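Local coordinates for KLLA0F20702p (Kluyveromyces lactis, PDB 5Y5A), which probably acts as the Est1 subunit of yeast telomerase, helping to bring the enzyme to chromosome ends through its contact with Cdc13, at residues I45-M48 against L49-L53; P152-T155 against R156-N160. All coordinates share one frame; numbering follows the deposited sequence.

Both contacts are local, and neither closes a long loop. Interaction 1 comes first along the chain, where Ile-45 to Leu-53 lie toward the C-terminal end of helix 33-53. After helices 78-105 and 113-144 the chain reaches interaction 2, where Pro-152 to Asn-160 turn into the short helix 155-158 and out of it again. The two follow in series, neither nesting nor crossing, with centres about 23 Å apart and nearest atoms about 13 Å apart. Helix 113-144 is their common neighbour: interaction 1 lays helix 33-53 against it, whereas in interaction 2 a short helix touches both it and helix 218-230.

Interaction 1 (I45-M48 against L49-L53); sequences IMQM and LLQSL
The flat peptide group of Met-48 receives Ser-52 on one face: the hydroxyl OG stands above the carbonyl plane, 41° out of it, and Ser-52 OG donates to Met-48 O over 2.9 Å. Ser-52 N also reaches Met-48 O, at 2.9 Å, in a bent and weak bond. Because Ser-52 OG lies beside its own backbone N (chi1 -70°), the side chain can fold back onto the preceding turn, and this additional bond grips the carbonyl near the end of helix 33-53, where the main-chain bond is weakening. Earlier in the helix the main-chain bonds are regular: Leu-49 N donates to Ile-45 O at 2.9 Å, Leu-50 N to Met-46 O at 3.0 Å and Gln-51 N to Gln-47 O at 3.1 Å. These are the i to i+4 bonds of an alpha-helix.

On the buried side of the helix, Ile-45 and Leu-49 run side by side in the same direction, the methyl CG2 of Ile-45 touching Leu-49 CD1 at 4.0 Å. The branch point of Leu-49 also rests against the backbone, Leu-49 CG lying 3.5 Å from Ile-45 O. Leu-50 repeats this closeness on another side, its CG lying 3.5 Å from Met-46 O.

Three helices surround these side chains. Ile-45 and Met-48 pack on Phe-12 of helix 7-21 and also touch helix 78-105, through Thr-85 and Ile-81 respectively; Ser-52 meets Ile-81 as well. Met-46, Leu-49 and Leu-50 pack against helix 113-144, on Leu-133 and Ser-136, Thr-137, and Leu-140 in turn, and Leu-53 O is hydrogen-bonded to the hydroxyl of Tyr-145 just beyond that helix.

Interaction 2 (P152-T155 against R156-N160); sequences PSDT and RSKLN
Asp-154 and Thr-155 carry the contact with the residues that follow, and a type I beta turn beginning at Pro-152 brings them into place. Thr-155 N closes the turn on Pro-152 O at 3.1 Å, and Thr-155 OG1 adds a second bond to Pro-152 O at 3.0 Å, both arriving from the same face of the carbonyl plane. In the middle of the turn, Ser-153 OG is hydrogen-bonded to Asp-514.

At Asp-154 both backbone and side chain take part. Its carbonyl oxygen accepts from Lys-158 N, Asp-154 O to Lys-158 N being 3.1 Å with a fairly straight N-H...O angle of 163°. Its CG sits between the backbone N and the carbonyl carbon (chi1 55°), which turns the carboxylate alongside the extended Lys-158 chain. There Asp-154 OD2 touches the methylene CE of Lys-158 at 3.2 Å, but the salt bridge from OD2 to Lys-158 NZ is long at 3.6 Å. The other oxygen, OD1, forms a salt bridge with Lys-519, and the two lysines together probably favour the charged form of the carboxylate. Ser-157 lies close to the same carbonyl, its CB 3.3 Å from Asp-154 O.

Thr-155 opens the short helix, and Thr-155 O receives a weak bond from Leu-159 N, at 3.2 Å; Leu-159 N also bonds to Arg-156 O at 3.0 Å. A Schellman motif then ends the helix, with Asn-160 at positive phi as its C-prime residue.

The contact lies in the Est1 family region, whose helices are consistent with a TPR-like array. Thr-155 and Arg-156 pack on Phe-142, and Leu-159 on Leu-138, of helix 113-144, whose Tyr-135 hydroxyl bonds to Leu-159 O. Lys-158 and Leu-159 touch Ile-226 of helix 218-230.

Interaction 1 (I45-M48 against L49-L53)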
loop_
_atom_site.group_PDB
_atom_site.type_symbol
_atom_site.label_atom_id
_atom_site.label_comp_id
_atom_site.label_asym_id
_atom_site.label_seq_id
_atom_site.Cartn_x
_atom_site.Cartn_y
_atom_site.Cartn_z
ATOM N N ILE A 45 13.466 26.412 -13.783
ATOM C CA ILE A 45 13.035 25.026 -13.738
ATOM C C ILE A 45 11.907 24.785 -14.736
ATOM O O ILE A 45 11.937 23.810 -15.494
ATOM C CB ILE A 45 12.585 24.631 -12.322
ATOM C CG1 ILE A 45 13.775 24.676 -11.360
ATOM C CG2 ILE A 45 11.943 23.247 -12.320
ATOM C CD1 ILE A 45 13.424 24.276 -9.939
ATOM N N MET A 46 10.925 25.687 -14.741
ATOM C CA MET A 46 9.808 25.613 -15.680
ATOM C C MET A 46 10.333 25.560 -17.105
ATOM O O MET A 46 9.746 24.924 -17.978
ATOM C CB MET A 46 8.863 26.808 -15.503
ATOM C CG MET A 46 7.882 26.666 -14.340
ATOM S SD MET A 46 6.930 28.165 -13.980
ATOM C CE MET A 46 5.963 27.641 -12.562
ATOM N N GLN A 47 11.460 26.226 -17.324
ATOM C CA GLN A 47 12.098 26.249 -18.630
ATOM C C GLN A 47 12.806 24.939 -18.961
ATOM O O GLN A 47 12.826 24.520 -20.115
ATOM C CB GLN A 47 13.086 27.397 -18.697
ATOM C CG GLN A 47 13.675 27.615 -20.056
ATOM C CD GLN A 47 14.350 28.944 -20.124
ATOM O OE1 GLN A 47 14.198 29.756 -19.219
ATOM N NE2 GLN A 47 15.102 29.183 -21.187
ATOM N N MET A 48 13.402 24.305 -17.954
ATOM C CA MET A 48 14.000 22.991 -18.149
ATOM C C MET A 48 12.918 22.005 -18.537
ATOM O O MET A 48 13.094 21.196 -19.452
ATOM C CB MET A 48 14.711 22.515 -16.887
ATOM C CG MET A 48 15.864 23.400 -16.455
ATOM S SD MET A 48 16.471 22.879 -14.845
ATOM C CE MET A 48 17.669 24.158 -14.493
ATOM N N LEU A 49 11.791 22.099 -17.837
ATOM C CA LEU A 49 10.665 21.193 -18.028
ATOM C C LEU A 49 10.013 21.379 -19.393
ATOM O O LEU A 49 9.516 20.422 -19.981
ATOM C CB LEU A 49 9.637 21.389 -16.914
ATOM C CG LEU A 49 10.066 20.857 -15.544
ATOM C CD1 LEU A 49 9.146 21.361 -14.437
ATOM C CD2 LEU A 49 10.102 19.332 -15.559
ATOM N N LEU A 50 10.018 22.610 -19.890
ATOM C CA LEU A 50 9.525 22.890 -21.230
ATOM C C LEU A 50 10.407 22.210 -22.264
ATOM O O LEU A 50 9.911 21.482 -23.125
ATOM C CB LEU A 50 9.478 24.393 -21.495
ATOM C CG LEU A 50 8.223 25.155 -21.078
ATOM C CD1 LEU A 50 8.378 26.620 -21.435
ATOM C CD2 LEU A 50 6.994 24.570 -21.751
ATOM N N GLN A 51 11.715 22.451 -22.171
ATOM C CA GLN A 51 12.691 21.819 -23.054
ATOM C C GLN A 51 12.601 20.299 -22.976
ATOM O O GLN A 51 12.936 19.603 -23.930
ATOM C CB GLN A 51 14.110 22.276 -22.706
ATOM C CG GLN A 51 14.452 23.687 -23.189
ATOM C CD GLN A 51 15.553 24.353 -22.371
ATOM O OE1 GLN A 51 15.735 24.051 -21.191
ATOM N NE2 GLN A 51 16.287 25.266 -22.997
ATOM N N SER A 52 12.132 19.793 -21.839
ATOM C CA SER A 52 12.029 18.355 -21.619
ATOM C C SER A 52 10.756 17.734 -22.181
ATOM O O SER A 52 10.686 16.520 -22.340
ATOM C CB SER A 52 12.104 18.038 -20.122
ATOM O OG SER A 52 13.401 18.269 -19.614
ATOM N N LEU A 53 9.748 18.547 -22.472
ATOM C CA LEU A 53 8.426 17.991 -22.742
ATOM C C LEU A 53 7.745 18.515 -24.009
ATOM O O LEU A 53 6.602 18.149 -24.286
ATOM C CB LEU A 53 7.515 18.236 -21.536
ATOM C CG LEU A 53 7.985 17.619 -20.216
ATOM C CD1 LEU A 53 7.096 18.043 -19.059
ATOM C CD2 LEU A 53 8.030 16.104 -20.327
#

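Interaction 2 (P152-T155 against R156-N160)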
loop_
_atom_site.group_PDB
_atom_site.type_symbol
_atom_site.label_atom_id
_atom_site.label_comp_id
_atom_site.label_asym_id
_atom_site.label_seq_id
_atom_site.Cartn_x
_atom_site.Cartn_y
_atom_site.Cartn_z
ATOM N N PRO A 152 -5.931 5.916 -16.802
ATOM C CA PRO A 152 -7.400 5.898 -16.787
ATOM C C PRO A 152 -7.979 7.201 -17.333
ATOM O O PRO A 152 -7.461 8.274 -17.033
ATOM C CB PRO A 152 -7.739 5.723 -15.305
ATOM C CG PRO A 152 -6.540 5.043 -14.720
ATOM C CD PRO A 152 -5.356 5.573 -15.488
ATOM N N SER A 153 -9.036 7.099 -18.131
ATOM C CA SER A 153 -9.593 8.245 -18.844
ATOM C C SER A 153 -10.102 9.355 -17.926
ATOM O O SER A 153 -10.020 10.535 -18.259
ATOM C CB SER A 153 -10.725 7.775 -19.752
ATOM O OG SER A 153 -11.623 6.950 -19.033
ATOM N N ASP A 154 -10.624 8.972 -16.767
ATOM C CA ASP A 154 -11.219 9.927 -15.842
ATOM C C ASP A 154 -10.180 10.700 -15.043
ATOM O O ASP A 154 -10.533 11.515 -14.192
ATOM C CB ASP A 154 -12.152 9.202 -14.884
ATOM C CG ASP A 154 -11.461 8.069 -14.163
ATOM O OD1 ASP A 154 -11.409 6.952 -14.725
ATOM O OD2 ASP A 154 -10.961 8.292 -13.043
ATOM N N THR A 155 -8.904 10.435 -15.307
ATOM C CA THR A 155 -7.817 11.105 -14.600
ATOM C C THR A 155 -7.826 12.607 -14.859
ATOM O O THR A 155 -7.647 13.407 -13.939
ATOM C CB THR A 155 -6.452 10.535 -15.003
ATOM O OG1 THR A 155 -6.310 9.217 -14.461
ATOM C CG2 THR A 155 -5.322 11.406 -14.475
ATOM N N ARG A 156 -8.064 13.021 -16.091
ATOM C CA ARG A 156 -8.132 14.440 -16.388
ATOM C C ARG A 156 -9.203 15.055 -15.534
ATOM O O ARG A 156 -8.986 16.053 -14.897
ATOM C CB ARG A 156 -8.514 14.677 -17.837
ATOM C CG ARG A 156 -7.355 14.861 -18.772
ATOM C CD ARG A 156 -7.840 15.067 -20.192
ATOM N NE ARG A 156 -6.914 15.931 -20.886
ATOM C CZ ARG A 156 -6.135 15.537 -21.875
ATOM N NH1 ARG A 156 -5.692 16.409 -22.755
ATOM N NH2 ARG A 156 -5.800 14.276 -21.988
ATOM N N SER A 157 -10.372 14.451 -15.528
ATOM C CA SER A 157 -11.477 14.978 -14.737
ATOM C C SER A 157 -11.074 15.210 -13.287
ATOM O O SER A 157 -11.295 16.287 -12.738
ATOM C CB SER A 157 -12.671 14.021 -14.792
ATOM O OG SER A 157 -12.925 13.601 -16.120
ATOM N N LYS A 158 -10.473 14.194 -12.676
ATOM C CA LYS A 158 -10.071 14.260 -11.272
ATOM C C LYS A 158 -9.068 15.366 -10.973
ATOM O O LYS A 158 -8.905 15.755 -9.818
ATOM C CB LYS A 158 -9.470 12.928 -10.828
ATOM C CG LYS A 158 -10.455 11.788 -10.725
ATOM C CD LYS A 158 -9.755 10.551 -10.195
ATOM C CE LYS A 158 -10.710 9.390 -10.047
ATOM N NZ LYS A 158 -10.007 8.177 -9.551
ATOM N N LEU A 159 -8.386 15.855 -12.004
ATOM C CA LEU A 159 -7.376 16.894 -11.820
ATOM C C LEU A 159 -7.876 18.262 -12.258
ATOM O O LEU A 159 -7.103 19.220 -12.308
ATOM C CB LEU A 159 -6.075 16.509 -12.528
ATOM C CG LEU A 159 -5.302 15.378 -11.851
ATOM C CD1 LEU A 159 -3.992 15.084 -12.566
ATOM C CD2 LEU A 159 -5.058 15.723 -10.392
ATOM N N ASN A 160 -9.170 18.336 -12.569
ATOM C CA ASN A 160 -9.817 19.552 -13.071
ATOM C C ASN A 160 -9.084 20.155 -14.260
ATOM O O ASN A 160 -9.060 21.372 -14.442
ATOM C CB ASN A 160 -9.976 20.614 -11.987
ATOM C CG ASN A 160 -11.211 20.393 -11.141
ATOM O OD1 ASN A 160 -11.458 19.287 -10.656
ATOM N ND2 ASN A 160 -12.006 21.440 -10.975
#